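Local coordinates for protein diguanylate cyclase (Pseudomonas aeruginosa, PDB 5M3C) that joins a GGDEF domain and an EAL domain in one chain, holding guanosine-5'-triphosphate and calcium in the former and calcium in the latter, at residues Asp331-Gly336 and Arg372-Leu377; Arg359-Asp364 and Ser397-Glu402; Ala211-Tyr216 and Glu226-Leu231; Tyr195-Ser200 and Glu419-Lys424. One frame throughout, in Å; residues are numbered along the deposited sequence.

How the contacts relate
From the N terminus, contact 4 opens first, on strand 192-200 of the EAL domain, and closes only at the last helix, 418-425, so the other three nest inside its loop. Contact 3 follows on the next strand, 206-217, and closes on helix 225-234; it touches contact 4 where the two strands lie side by side. Contact 1 then opens at the end of strand 327-333 and contact 2 at 359-364; contact 1 closes on helix 365-380 before contact 2 closes on helix 393-401, so these two cross. They touch through a long, weak R372-E402 ion pair. Contacts 1, 3 and 4 bring helices against one eight-stranded sheet; contact 2 joins the loop 359-364 to helix 393-401.

Contact 1 of 4, residues Asp331-Gly336 and Arg372-Leu377; sequences DDFGTG and RAIIAL. With CA (calcium ion), chain H.
F333 carries its ring anti to its own backbone N (chi1 -172°), and I374 sets CG2 anti to N while CG1 stays beside it (chi1 -65°); these torsions send the ring and the branched isoleucine past each other in opposite directions. CG2 of I374 comes obliquely to the ring, 4.0 Å from F333 CD2, while the longer branch reaches the backbone, with I374 CD1 3.8 Å from F333 O. One helical turn on, L377 CD1 approaches the ring edge near its plane, 4.3 Å from F333 CE2. At G334 no side chain intervenes, and CA lies 4.4 Å from I374 CD1. Residues 331-336 spell DDFGTG, the loop recognised in EAL domains, whose fold is a TIM-like barrel. D331 binds calcium through OD2 at 2.4 Å, in a site completed by E210, N269 and E301. Its other oxygen, OD1, accepts the D332 N-H at 2.9 Å from above the carboxylate plane. The chain turns at D332, and F333 then enters the core, where L351 and L343 also touch it. Helix 365-380 meets the second subunit on A373, A376 and L377, the first two packing on S380 of that subunit.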
loop_
_atom_site.group_PDB
_atom_site.type_symbol
_atom_site.label_atom_id
_atom_site.label_comp_id
_atom_site.label_asym_id
_atom_site.label_seq_id
_atom_site.Cartn_x
_atom_site.Cartn_y
_atom_site.Cartn_z
ATOM N N ASP B 331 -10.683 3.389 12.719
ATOM C CA ASP B 331 -10.329 2.446 13.769
ATOM C C ASP B 331 -8.865 2.039 13.647
ATOM O O ASP B 331 -8.290 2.092 12.559
ATOM C CB ASP B 331 -11.221 1.206 13.667
ATOM C CG ASP B 331 -11.390 0.486 14.993
ATOM O OD1 ASP B 331 -10.819 0.935 16.010
ATOM O OD2 ASP B 331 -12.107 -0.536 15.017
ATOM N N ASP B 332 -8.273 1.637 14.769
ATOM C CA ASP B 332 -6.876 1.205 14.810
ATOM C C ASP B 332 -5.962 2.215 14.122
ATOM O O ASP B 332 -5.294 1.883 13.142
ATOM C CB ASP B 332 -6.722 -0.159 14.129
ATOM C CG ASP B 332 -7.753 -1.168 14.595
ATOM O OD1 ASP B 332 -7.960 -1.292 15.818
ATOM O OD2 ASP B 332 -8.349 -1.845 13.734
ATOM N N PHE B 333 -5.926 3.442 14.639
ATOM C CA PHE B 333 -5.206 4.518 13.961
ATOM C C PHE B 333 -3.771 4.703 14.446
ATOM O O PHE B 333 -3.504 4.690 15.647
ATOM C CB PHE B 333 -5.958 5.840 14.112
ATOM C CG PHE B 333 -5.384 6.953 13.288
ATOM C CD1 PHE B 333 -5.681 7.058 11.940
ATOM C CD2 PHE B 333 -4.538 7.892 13.856
ATOM C CE1 PHE B 333 -5.153 8.080 11.176
ATOM C CE2 PHE B 333 -4.006 8.917 13.097
ATOM C CZ PHE B 333 -4.314 9.011 11.754
ATOM N N GLY B 334 -2.856 4.878 13.495
ATOM C CA GLY B 334 -1.479 5.256 13.802
ATOM C C GLY B 334 -0.444 4.154 13.650
ATOM O O GLY B 334 0.756 4.418 13.717
ATOM N N THR B 335 -0.901 2.924 13.432
ATOM C CA THR B 335 -0.016 1.756 13.444
ATOM C C THR B 335 1.020 1.749 12.317
ATOM O O THR B 335 2.227 1.722 12.575
ATOM C CB THR B 335 -0.823 0.449 13.371
ATOM O OG1 THR B 335 -1.801 0.545 12.328
ATOM C CG2 THR B 335 -1.521 0.179 14.692
ATOM N N GLY B 336 0.551 1.762 11.073
ATOM C CA GLY B 336 1.442 1.640 9.920
ATOM C C GLY B 336 1.608 2.921 9.125
ATOM O O GLY B 336 1.669 4.014 9.689
ATOM N N ARG B 372 0.541 11.122 22.191
ATOM C CA ARG B 372 0.499 12.570 22.348
ATOM C C ARG B 372 0.406 13.234 20.972
ATOM O O ARG B 372 -0.252 14.259 20.805
ATOM C CB ARG B 372 1.749 13.040 23.097
ATOM C CG ARG B 372 1.537 14.204 24.054
ATOM C CD ARG B 372 2.458 14.074 25.262
ATOM N NE ARG B 372 3.755 13.498 24.905
ATOM C CZ ARG B 372 4.555 12.854 25.752
ATOM N NH1 ARG B 372 4.204 12.691 27.023
ATOM N NH2 ARG B 372 5.711 12.363 25.324
ATOM N N ALA B 373 1.062 12.630 19.985
ATOM C CA ALA B 373 1.024 13.127 18.614
ATOM C C ALA B 373 -0.356 12.950 17.987
ATOM O O ALA B 373 -0.904 13.878 17.397
ATOM C CB ALA B 373 2.071 12.416 17.774
ATOM N N ILE B 374 -0.908 11.750 18.120
ATOM C CA ILE B 374 -2.211 11.429 17.549
ATOM C C ILE B 374 -3.306 12.343 18.088
ATOM O O ILE B 374 -4.187 12.763 17.341
ATOM C CB ILE B 374 -2.602 9.970 17.843
ATOM C CG1 ILE B 374 -1.634 9.012 17.150
ATOM C CG2 ILE B 374 -4.022 9.696 17.376
ATOM C CD1 ILE B 374 -1.862 7.559 17.504
ATOM N N ILE B 375 -3.258 12.639 19.383
ATOM C CA ILE B 375 -4.240 13.529 19.994
ATOM C C ILE B 375 -4.142 14.911 19.360
ATOM O O ILE B 375 -5.147 15.476 18.918
ATOM C CB ILE B 375 -4.042 13.637 21.521
ATOM C CG1 ILE B 375 -4.372 12.300 22.193
ATOM C CG2 ILE B 375 -4.917 14.745 22.096
ATOM C CD1 ILE B 375 -3.882 12.187 23.621
ATOM N N ALA B 376 -2.924 15.442 19.308
ATOM C CA ALA B 376 -2.673 16.743 18.696
ATOM C C ALA B 376 -3.133 16.746 17.239
ATOM O O ALA B 376 -3.662 17.743 16.742
ATOM C CB ALA B 376 -1.193 17.093 18.784
ATOM N N LEU B 377 -2.931 15.619 16.564
ATOM C CA LEU B 377 -3.326 15.467 15.169
ATOM C C LEU B 377 -4.844 15.509 15.033
ATOM O O LEU B 377 -5.385 16.290 14.255
ATOM C CB LEU B 377 -2.792 14.147 14.610
ATOM C CG LEU B 377 -2.555 14.097 13.098
ATOM C CD1 LEU B 377 -2.037 12.728 12.689
ATOM C CD2 LEU B 377 -3.818 14.439 12.325
HETATM CA CA CA H . -13.700 -1.169 16.702
#

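Contact 2 of 4, residues Arg359-Asp364 and Ser397-Glu402; sequences RGLPDD and SFLTHE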
loop_
_atom_site.group_PDB
_atom_site.type_symbol
_atom_site.label_atom_id
_atom_site.label_comp_id
_atom_site.label_asym_id
_atom_site.label_seq_id
_atom_site.Cartn_x
_atom_site.Cartn_y
_atom_site.Cartn_z
ATOM N N ARG B 359 -1.491 0.722 25.426
ATOM C CA ARG B 359 -1.182 -0.352 26.369
ATOM C C ARG B 359 0.203 -0.194 27.003
ATOM O O ARG B 359 0.529 -0.887 27.966
ATOM C CB ARG B 359 -1.298 -1.719 25.686
ATOM C CG ARG B 359 -2.723 -2.250 25.607
ATOM N N GLY B 360 1.011 0.716 26.468
ATOM C CA GLY B 360 2.343 0.969 27.009
ATOM C C GLY B 360 2.377 2.146 27.967
ATOM O O GLY B 360 3.359 2.350 28.685
ATOM N N LEU B 361 1.295 2.921 27.982
ATOM C CA LEU B 361 1.221 4.119 28.811
ATOM C C LEU B 361 1.283 3.771 30.299
ATOM O O LEU B 361 0.656 2.809 30.742
ATOM C CB LEU B 361 -0.065 4.892 28.511
ATOM C CG LEU B 361 -0.260 5.344 27.061
ATOM C CD1 LEU B 361 -1.632 5.973 26.880
ATOM C CD2 LEU B 361 0.830 6.315 26.639
ATOM N N PRO B 362 2.042 4.549 31.069
ATOM C CA PRO B 362 2.802 5.676 30.541
ATOM C C PRO B 362 4.309 5.442 30.619
ATOM O O PRO B 362 5.090 6.359 30.366
ATOM C CB PRO B 362 2.396 6.818 31.470
ATOM C CG PRO B 362 2.132 6.154 32.780
ATOM C CD PRO B 362 1.683 4.745 32.486
ATOM N N ASP B 363 4.705 4.218 30.957
ATOM C CA ASP B 363 6.113 3.893 31.162
ATOM C C ASP B 363 6.916 4.012 29.868
ATOM O O ASP B 363 8.012 4.575 29.860
ATOM C CB ASP B 363 6.254 2.481 31.741
ATOM N N ASP B 364 6.368 3.482 28.776
ATOM C CA ASP B 364 7.064 3.493 27.490
ATOM C C ASP B 364 7.104 4.906 26.910
ATOM O O ASP B 364 6.064 5.546 26.755
ATOM C CB ASP B 364 6.392 2.533 26.505
ATOM C CG ASP B 364 7.249 2.251 25.280
ATOM O OD1 ASP B 364 7.579 3.204 24.542
ATOM O OD2 ASP B 364 7.586 1.071 25.050
ATOM N N SER B 397 -5.016 7.852 33.619
ATOM C CA SER B 397 -4.468 9.088 34.168
ATOM C C SER B 397 -3.728 9.848 33.072
ATOM O O SER B 397 -4.092 10.975 32.731
ATOM C CB SER B 397 -3.522 8.792 35.337
ATOM O OG SER B 397 -4.215 8.208 36.428
ATOM N N PHE B 398 -2.699 9.215 32.516
ATOM C CA PHE B 398 -1.907 9.800 31.437
ATOM C C PHE B 398 -2.802 10.468 30.400
ATOM O O PHE B 398 -2.672 11.660 30.122
ATOM C CB PHE B 398 -1.066 8.714 30.760
ATOM C CG PHE B 398 -0.228 9.213 29.613
ATOM C CD1 PHE B 398 -0.808 9.515 28.389
ATOM C CD2 PHE B 398 1.144 9.363 29.753
ATOM C CE1 PHE B 398 -0.037 9.965 27.335
ATOM C CE2 PHE B 398 1.919 9.812 28.701
ATOM C CZ PHE B 398 1.329 10.114 27.490
ATOM N N LEU B 399 -3.716 9.687 29.836
ATOM C CA LEU B 399 -4.590 10.164 28.773
ATOM C C LEU B 399 -5.318 11.452 29.150
ATOM O O LEU B 399 -5.650 12.256 28.278
ATOM C CB LEU B 399 -5.602 9.079 28.395
ATOM C CG LEU B 399 -5.014 7.865 27.669
ATOM C CD1 LEU B 399 -5.998 6.706 27.650
ATOM C CD2 LEU B 399 -4.587 8.228 26.255
ATOM N N THR B 400 -5.561 11.653 30.442
ATOM C CA THR B 400 -6.292 12.834 30.901
ATOM C C THR B 400 -5.391 14.066 30.979
ATOM O O THR B 400 -5.808 15.168 30.621
ATOM C CB THR B 400 -6.954 12.596 32.272
ATOM O OG1 THR B 400 -7.630 11.332 32.266
ATOM C CG2 THR B 400 -7.954 13.704 32.582
ATOM N N HIS B 401 -4.158 13.875 31.442
ATOM C CA HIS B 401 -3.194 14.971 31.529
ATOM C C HIS B 401 -2.703 15.381 30.142
ATOM O O HIS B 401 -2.119 16.453 29.980
ATOM C CB HIS B 401 -1.992 14.577 32.394
ATOM C CG HIS B 401 -2.344 14.242 33.812
ATOM N ND1 HIS B 401 -2.728 15.194 34.731
ATOM C CD2 HIS B 401 -2.352 13.058 34.472
ATOM C CE1 HIS B 401 -2.967 14.612 35.892
ATOM N NE2 HIS B 401 -2.746 13.316 35.763
ATOM N N GLU B 402 -2.936 14.523 29.151
ATOM C CA GLU B 402 -2.489 14.778 27.782
ATOM C C GLU B 402 -3.638 15.193 26.864
ATOM O O GLU B 402 -3.469 15.288 25.649
ATOM C CB GLU B 402 -1.786 13.544 27.215
ATOM C CG GLU B 402 -0.548 13.129 27.994
ATOM C CD GLU B 402 0.534 14.193 27.992
ATOM O OE1 GLU B 402 1.470 14.092 28.812
ATOM O OE2 GLU B 402 0.451 15.128 27.166
#
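L361 meets F398 with both its methyls, having set CG beside its backbone N (chi1 -58°). CD2 sits over the centre of one face of the F398 ring, 3.9 Å from the centroid and 12° off the ring normal, a CH-pi contact in which the two side chains cross at about a right angle. CD1 of L361 also meets L399, 3.8 Å from L399 CD2. The peptide bond before P362 is cis, and P362 CB comes obliquely to the ring at F398 CD2, 3.3 Å away. F398 extends anti to its backbone N (chi1 179°), and its opposite face carries E402 CG, offset toward the rim, so the ring is sandwiched between a leucine methyl and its own helix end. Further along, D364 gives its N-H to G360 O at 3.2 Å and takes the N-cap position, with OD1 accepting from D367 N. Helix 365-380 packs on the same side chains, through A368 and R372 on F398 and T371 on both leucines. The arrangement is that of a capped helix start, its loop packed hydrophobically against a neighbouring helix of the EAL domain.

Contact 3 of 4, residues Ala211-Tyr216 and Glu226-Leu231; sequences ALVRWY and ERFIPL
F228 reaches from helix 225-234 to W215 and V213 on the strand, making the contact with its CD2 and CE2 side and its tip. Its CB lies in the plane of the indole at the ring edge, 3.6 Å from W215 CE3. The torsion places CG between the backbone N and the carbonyl carbon (chi1 74°), and the ring lies against W215 with its tip at V213. CD2 is 3.6 Å from W215 CE3, and CE2 packs on the first side-chain carbon of the tryptophan, 3.6 Å from W215 CB. At the tip, F228 CZ lies 4.1 Å from V213 O, which sits at the ring edge near its plane, and 4.3 Å from V213 CG1. The rings form an offset edge-to-face pair, with the W215 edge toward the F228 face: centroids of the tryptophan six-membered ring and the F228 ring are 5.7 Å apart, their planes at 72°. This strand carries the E210-A211-L212 signature that names the EAL domain, whose glutamate binds calcium; V213 and W215 lie just beyond it, on a TIM-like barrel strand. The strand and helix segments run nearly perpendicular, at 97°. W215 also meets L182 and A185 of helix 168-187, while V213 rests on V245 of helix 238-259.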
loop_
_atom_site.group_PDB
_atom_site.type_symbol
_atom_site.label_atom_id
_atom_site.label_comp_id
_atom_site.label_asym_id
_atom_site.label_seq_id
_atom_site.Cartn_x
_atom_site.Cartn_y
_atom_site.Cartn_z
ATOM N N ALA B 211 -20.663 -2.144 19.634
ATOM C CA ALA B 211 -21.222 -3.479 19.474
ATOM C C ALA B 211 -20.178 -4.392 18.850
ATOM O O ALA B 211 -19.646 -4.102 17.782
ATOM C CB ALA B 211 -22.471 -3.433 18.612
ATOM N N LEU B 212 -19.896 -5.499 19.528
ATOM C CA LEU B 212 -18.836 -6.413 19.132
ATOM C C LEU B 212 -19.377 -7.830 18.975
ATOM O O LEU B 212 -19.965 -8.384 19.904
ATOM C CB LEU B 212 -17.731 -6.399 20.187
ATOM C CG LEU B 212 -17.093 -5.031 20.435
ATOM C CD1 LEU B 212 -16.469 -4.962 21.820
ATOM C CD2 LEU B 212 -16.063 -4.725 19.359
ATOM N N VAL B 213 -19.160 -8.417 17.803
ATOM C CA VAL B 213 -19.689 -9.745 17.505
ATOM C C VAL B 213 -18.930 -10.834 18.254
ATOM O O VAL B 213 -17.700 -10.850 18.274
ATOM C CB VAL B 213 -19.611 -10.066 16.003
ATOM C CG1 VAL B 213 -20.549 -11.214 15.664
ATOM C CG2 VAL B 213 -19.959 -8.841 15.176
ATOM N N ARG B 214 -19.679 -11.743 18.865
ATOM C CA ARG B 214 -19.105 -12.879 19.568
ATOM C C ARG B 214 -19.704 -14.166 19.027
ATOM O O ARG B 214 -20.802 -14.164 18.475
ATOM C CB ARG B 214 -19.390 -12.782 21.067
ATOM C CG ARG B 214 -18.604 -11.700 21.795
ATOM C CD ARG B 214 -17.147 -12.090 21.974
ATOM N NE ARG B 214 -16.483 -11.261 22.976
ATOM C CZ ARG B 214 -15.921 -10.080 22.729
ATOM N NH1 ARG B 214 -15.937 -9.566 21.504
ATOM N NH2 ARG B 214 -15.340 -9.407 23.714
ATOM N N TRP B 215 -18.980 -15.266 19.191
ATOM C CA TRP B 215 -19.462 -16.563 18.744
ATOM C C TRP B 215 -18.986 -17.658 19.683
ATOM O O TRP B 215 -17.801 -17.979 19.719
ATOM C CB TRP B 215 -18.992 -16.844 17.311
ATOM C CG TRP B 215 -19.513 -18.136 16.729
ATOM C CD1 TRP B 215 -20.631 -18.818 17.113
ATOM C CD2 TRP B 215 -18.949 -18.878 15.641
ATOM N NE1 TRP B 215 -20.789 -19.943 16.342
ATOM C CE2 TRP B 215 -19.771 -20.002 15.430
ATOM C CE3 TRP B 215 -17.825 -18.704 14.828
ATOM C CZ2 TRP B 215 -19.507 -20.945 14.440
ATOM C CZ3 TRP B 215 -17.564 -19.643 13.845
ATOM C CH2 TRP B 215 -18.401 -20.749 13.661
ATOM N N TYR B 216 -19.913 -18.219 20.455
ATOM C CA TYR B 216 -19.606 -19.369 21.295
ATOM C C TYR B 216 -20.183 -20.637 20.688
ATOM O O TYR B 216 -21.339 -20.662 20.262
ATOM C CB TYR B 216 -20.161 -19.197 22.708
ATOM C CG TYR B 216 -20.005 -20.445 23.555
ATOM C CD1 TYR B 216 -18.794 -20.739 24.179
ATOM C CD2 TYR B 216 -21.055 -21.339 23.717
ATOM C CE1 TYR B 216 -18.638 -21.881 24.945
ATOM C CE2 TYR B 216 -20.909 -22.484 24.484
ATOM C CZ TYR B 216 -19.697 -22.750 25.095
ATOM O OH TYR B 216 -19.541 -23.885 25.859
ATOM N N GLU B 226 -10.980 -12.834 15.543
ATOM C CA GLU B 226 -9.723 -12.939 14.802
ATOM C C GLU B 226 -9.662 -14.260 14.045
ATOM O O GLU B 226 -8.994 -14.376 13.018
ATOM C CB GLU B 226 -8.519 -12.843 15.748
ATOM C CG GLU B 226 -8.221 -11.442 16.266
ATOM C CD GLU B 226 -8.949 -11.125 17.558
ATOM O OE1 GLU B 226 -8.948 -11.985 18.465
ATOM O OE2 GLU B 226 -9.512 -10.012 17.672
ATOM N N ARG B 227 -10.364 -15.255 14.569
ATOM C CA ARG B 227 -10.368 -16.580 13.982
ATOM C C ARG B 227 -11.481 -16.705 12.942
ATOM O O ARG B 227 -11.244 -17.179 11.834
ATOM C CB ARG B 227 -10.546 -17.616 15.093
ATOM C CG ARG B 227 -10.103 -19.032 14.762
ATOM C CD ARG B 227 -9.922 -19.812 16.055
ATOM N NE ARG B 227 -10.413 -21.185 15.971
ATOM C CZ ARG B 227 -10.969 -21.843 16.986
ATOM N NH1 ARG B 227 -11.386 -23.092 16.821
ATOM N NH2 ARG B 227 -11.121 -21.254 18.169
ATOM N N PHE B 228 -12.688 -16.258 13.287
ATOM C CA PHE B 228 -13.854 -16.528 12.444
ATOM C C PHE B 228 -14.184 -15.453 11.413
ATOM O O PHE B 228 -14.990 -15.699 10.515
ATOM C CB PHE B 228 -15.098 -16.871 13.290
ATOM C CG PHE B 228 -15.728 -15.695 14.000
ATOM C CD1 PHE B 228 -16.223 -14.609 13.294
ATOM C CD2 PHE B 228 -15.873 -15.703 15.383
ATOM C CE1 PHE B 228 -16.816 -13.544 13.951
ATOM C CE2 PHE B 228 -16.466 -14.642 16.044
ATOM C CZ PHE B 228 -16.938 -13.562 15.328
ATOM N N ILE B 229 -13.588 -14.267 11.518
ATOM C CA ILE B 229 -13.850 -13.238 10.505
ATOM C C ILE B 229 -13.082 -13.522 9.211
ATOM O O ILE B 229 -13.643 -13.420 8.113
ATOM C CB ILE B 229 -13.550 -11.822 11.023
ATOM C CG1 ILE B 229 -14.568 -11.447 12.100
ATOM C CG2 ILE B 229 -13.623 -10.816 9.885
ATOM C CD1 ILE B 229 -14.265 -10.148 12.814
ATOM N N PRO B 230 -11.799 -13.892 9.330
ATOM C CA PRO B 230 -11.075 -14.334 8.142
ATOM C C PRO B 230 -11.755 -15.539 7.499
ATOM O O PRO B 230 -11.834 -15.625 6.274
ATOM C CB PRO B 230 -9.695 -14.717 8.688
ATOM C CG PRO B 230 -9.557 -13.963 9.965
ATOM C CD PRO B 230 -10.944 -13.879 10.529
ATOM N N LEU B 231 -12.238 -16.460 8.330
ATOM C CA LEU B 231 -13.002 -17.605 7.849
ATOM C C LEU B 231 -14.129 -17.123 6.945
ATOM O O LEU B 231 -14.266 -17.579 5.805
ATOM C CB LEU B 231 -13.580 -18.383 9.031
ATOM C CG LEU B 231 -14.483 -19.570 8.695
ATOM C CD1 LEU B 231 -13.669 -20.691 8.077
ATOM C CD2 LEU B 231 -15.211 -20.061 9.937
#

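Contact 4 of 4, residues Tyr195-Ser200 and Glu419-Lys424; sequences YQPKLS and ELFASK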
loop_
_atom_site.group_PDB
_atom_site.type_symbol
_atom_site.label_atom_id
_atom_site.label_comp_id
_atom_site.label_asym_id
_atom_site.label_seq_id
_atom_site.Cartn_x
_atom_site.Cartn_y
_atom_site.Cartn_z
ATOM N N TYR B 195 -21.532 -5.540 24.195
ATOM C CA TYR B 195 -21.510 -4.083 24.183
ATOM C C TYR B 195 -20.504 -3.522 25.176
ATOM O O TYR B 195 -20.504 -3.876 26.352
ATOM C CB TYR B 195 -22.915 -3.534 24.441
ATOM C CG TYR B 195 -23.905 -3.999 23.397
ATOM C CD1 TYR B 195 -24.538 -5.229 23.513
ATOM C CD2 TYR B 195 -24.184 -3.223 22.281
ATOM C CE1 TYR B 195 -25.432 -5.668 22.553
ATOM C CE2 TYR B 195 -25.078 -3.652 21.317
ATOM C CZ TYR B 195 -25.699 -4.875 21.458
ATOM O OH TYR B 195 -26.588 -5.307 20.502
ATOM N N GLN B 196 -19.632 -2.654 24.675
ATOM C CA GLN B 196 -18.611 -2.026 25.499
ATOM C C GLN B 196 -18.895 -0.538 25.623
ATOM O O GLN B 196 -19.148 0.131 24.621
ATOM C CB GLN B 196 -17.230 -2.241 24.885
ATOM C CG GLN B 196 -16.090 -1.728 25.744
ATOM C CD GLN B 196 -14.773 -2.397 25.411
ATOM O OE1 GLN B 196 -14.408 -2.525 24.243
ATOM N NE2 GLN B 196 -14.054 -2.834 26.439
ATOM N N PRO B 197 -18.859 -0.012 26.857
ATOM C CA PRO B 197 -19.126 1.405 27.068
ATOM C C PRO B 197 -17.948 2.300 26.687
ATOM O O PRO B 197 -16.790 1.898 26.826
ATOM C CB PRO B 197 -19.383 1.486 28.573
ATOM C CG PRO B 197 -18.573 0.374 29.143
ATOM C CD PRO B 197 -18.630 -0.727 28.125
ATOM N N LYS B 198 -18.259 3.500 26.204
ATOM C CA LYS B 198 -17.257 4.535 25.967
ATOM C C LYS B 198 -17.468 5.685 26.944
ATOM O O LYS B 198 -18.589 6.163 27.114
ATOM C CB LYS B 198 -17.352 5.080 24.542
ATOM C CG LYS B 198 -16.654 4.245 23.483
ATOM C CD LYS B 198 -17.613 3.295 22.789
ATOM C CE LYS B 198 -17.435 3.341 21.280
ATOM N NZ LYS B 198 -18.353 4.337 20.663
ATOM N N LEU B 199 -16.387 6.134 27.574
ATOM C CA LEU B 199 -16.471 7.222 28.545
ATOM C C LEU B 199 -15.764 8.458 28.010
ATOM O O LEU B 199 -14.888 8.355 27.156
ATOM C CB LEU B 199 -15.833 6.802 29.871
ATOM C CG LEU B 199 -16.243 7.586 31.120
ATOM C CD1 LEU B 199 -17.579 7.089 31.649
ATOM C CD2 LEU B 199 -15.172 7.464 32.191
ATOM N N SER B 200 -16.161 9.626 28.506
ATOM C CA SER B 200 -15.476 10.873 28.186
ATOM C C SER B 200 -14.608 11.273 29.366
ATOM O O SER B 200 -15.046 11.211 30.514
ATOM C CB SER B 200 -16.484 11.987 27.884
ATOM O OG SER B 200 -15.855 13.258 27.843
ATOM N N GLU B 419 -28.425 -7.493 28.376
ATOM C CA GLU B 419 -29.087 -7.359 29.676
ATOM C C GLU B 419 -28.155 -6.751 30.715
ATOM O O GLU B 419 -28.510 -5.790 31.407
ATOM C CB GLU B 419 -29.576 -8.722 30.176
ATOM C CG GLU B 419 -31.017 -9.057 29.812
ATOM C CD GLU B 419 -31.214 -9.357 28.334
ATOM O OE1 GLU B 419 -32.361 -9.664 27.939
ATOM O OE2 GLU B 419 -30.230 -9.296 27.565
ATOM N N LEU B 420 -26.957 -7.319 30.812
ATOM C CA LEU B 420 -25.981 -6.886 31.802
ATOM C C LEU B 420 -25.554 -5.444 31.535
ATOM O O LEU B 420 -25.393 -4.652 32.462
ATOM C CB LEU B 420 -24.758 -7.804 31.781
ATOM C CG LEU B 420 -24.073 -8.045 33.129
ATOM C CD1 LEU B 420 -22.631 -8.479 32.914
ATOM C CD2 LEU B 420 -24.126 -6.813 34.023
ATOM N N PHE B 421 -25.372 -5.111 30.262
ATOM C CA PHE B 421 -25.030 -3.752 29.872
ATOM C C PHE B 421 -26.117 -2.799 30.344
ATOM O O PHE B 421 -25.859 -1.877 31.123
ATOM C CB PHE B 421 -24.886 -3.657 28.351
ATOM C CG PHE B 421 -24.433 -2.309 27.870
ATOM C CD1 PHE B 421 -23.104 -1.935 27.977
ATOM C CD2 PHE B 421 -25.335 -1.416 27.313
ATOM C CE1 PHE B 421 -22.680 -0.696 27.538
ATOM C CE2 PHE B 421 -24.919 -0.174 26.871
ATOM C CZ PHE B 421 -23.589 0.185 26.984
ATOM N N ALA B 422 -27.337 -3.048 29.877
ATOM C CA ALA B 422 -28.482 -2.201 30.199
ATOM C C ALA B 422 -28.637 -2.025 31.705
ATOM O O ALA B 422 -28.955 -0.936 32.180
ATOM C CB ALA B 422 -29.754 -2.785 29.600
ATOM N N SER B 423 -28.405 -3.100 32.451
ATOM C CA SER B 423 -28.513 -3.053 33.906
ATOM C C SER B 423 -27.341 -2.323 34.567
ATOM O O SER B 423 -27.471 -1.842 35.692
ATOM C CB SER B 423 -28.638 -4.471 34.475
ATOM O OG SER B 423 -28.139 -4.545 35.801
ATOM N N LYS B 424 -26.204 -2.234 33.882
ATOM C CA LYS B 424 -25.004 -1.672 34.505
ATOM C C LYS B 424 -24.658 -0.243 34.072
ATOM O O LYS B 424 -23.984 0.473 34.812
ATOM C CB LYS B 424 -23.797 -2.586 34.280
ATOM C CG LYS B 424 -22.531 -2.079 34.955
ATOM C CD LYS B 424 -21.764 -3.192 35.651
ATOM C CE LYS B 424 -20.722 -2.621 36.604
ATOM N NZ LYS B 424 -20.152 -3.655 37.515
#
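The segments of strand 192-200 and helix 418-425 run at 26° to each other, with axes 9.1 Å apart at closest approach, and the backbones come nearest at Y195 and F421, whose CA atoms are 6.7 Å apart. F421 leaves the helix with CG anti to its backbone N (chi1 -176°), so that the ring reaches across to the strand. Y195 CB sits over one of its faces, offset toward the rim, 4.0 Å from the centroid and 17° off the ring normal, a CH-pi contact. The ring also meets strand backbone: F421 CD1 is 3.6 Å from Y195 O, on the same side as the CB, and F421 CE1 is 3.9 Å from P197 N, which lies at the edge near the ring plane. P197 CB adds an apolar touch, 4.1 Å from F421 CE1, the two side chains sliding past each other in opposite directions. Q196 points away from the helix and holds S413 O and Q408 through its amide. W256 of helix 238-259 meets both rings, edge-to-face with Y195. The strand is antiparallel to its neighbours 206-217 and 406-417, the reversed strand that sets the EAL barrel apart from a regular TIM barrel, with the chain's last helix packed against it.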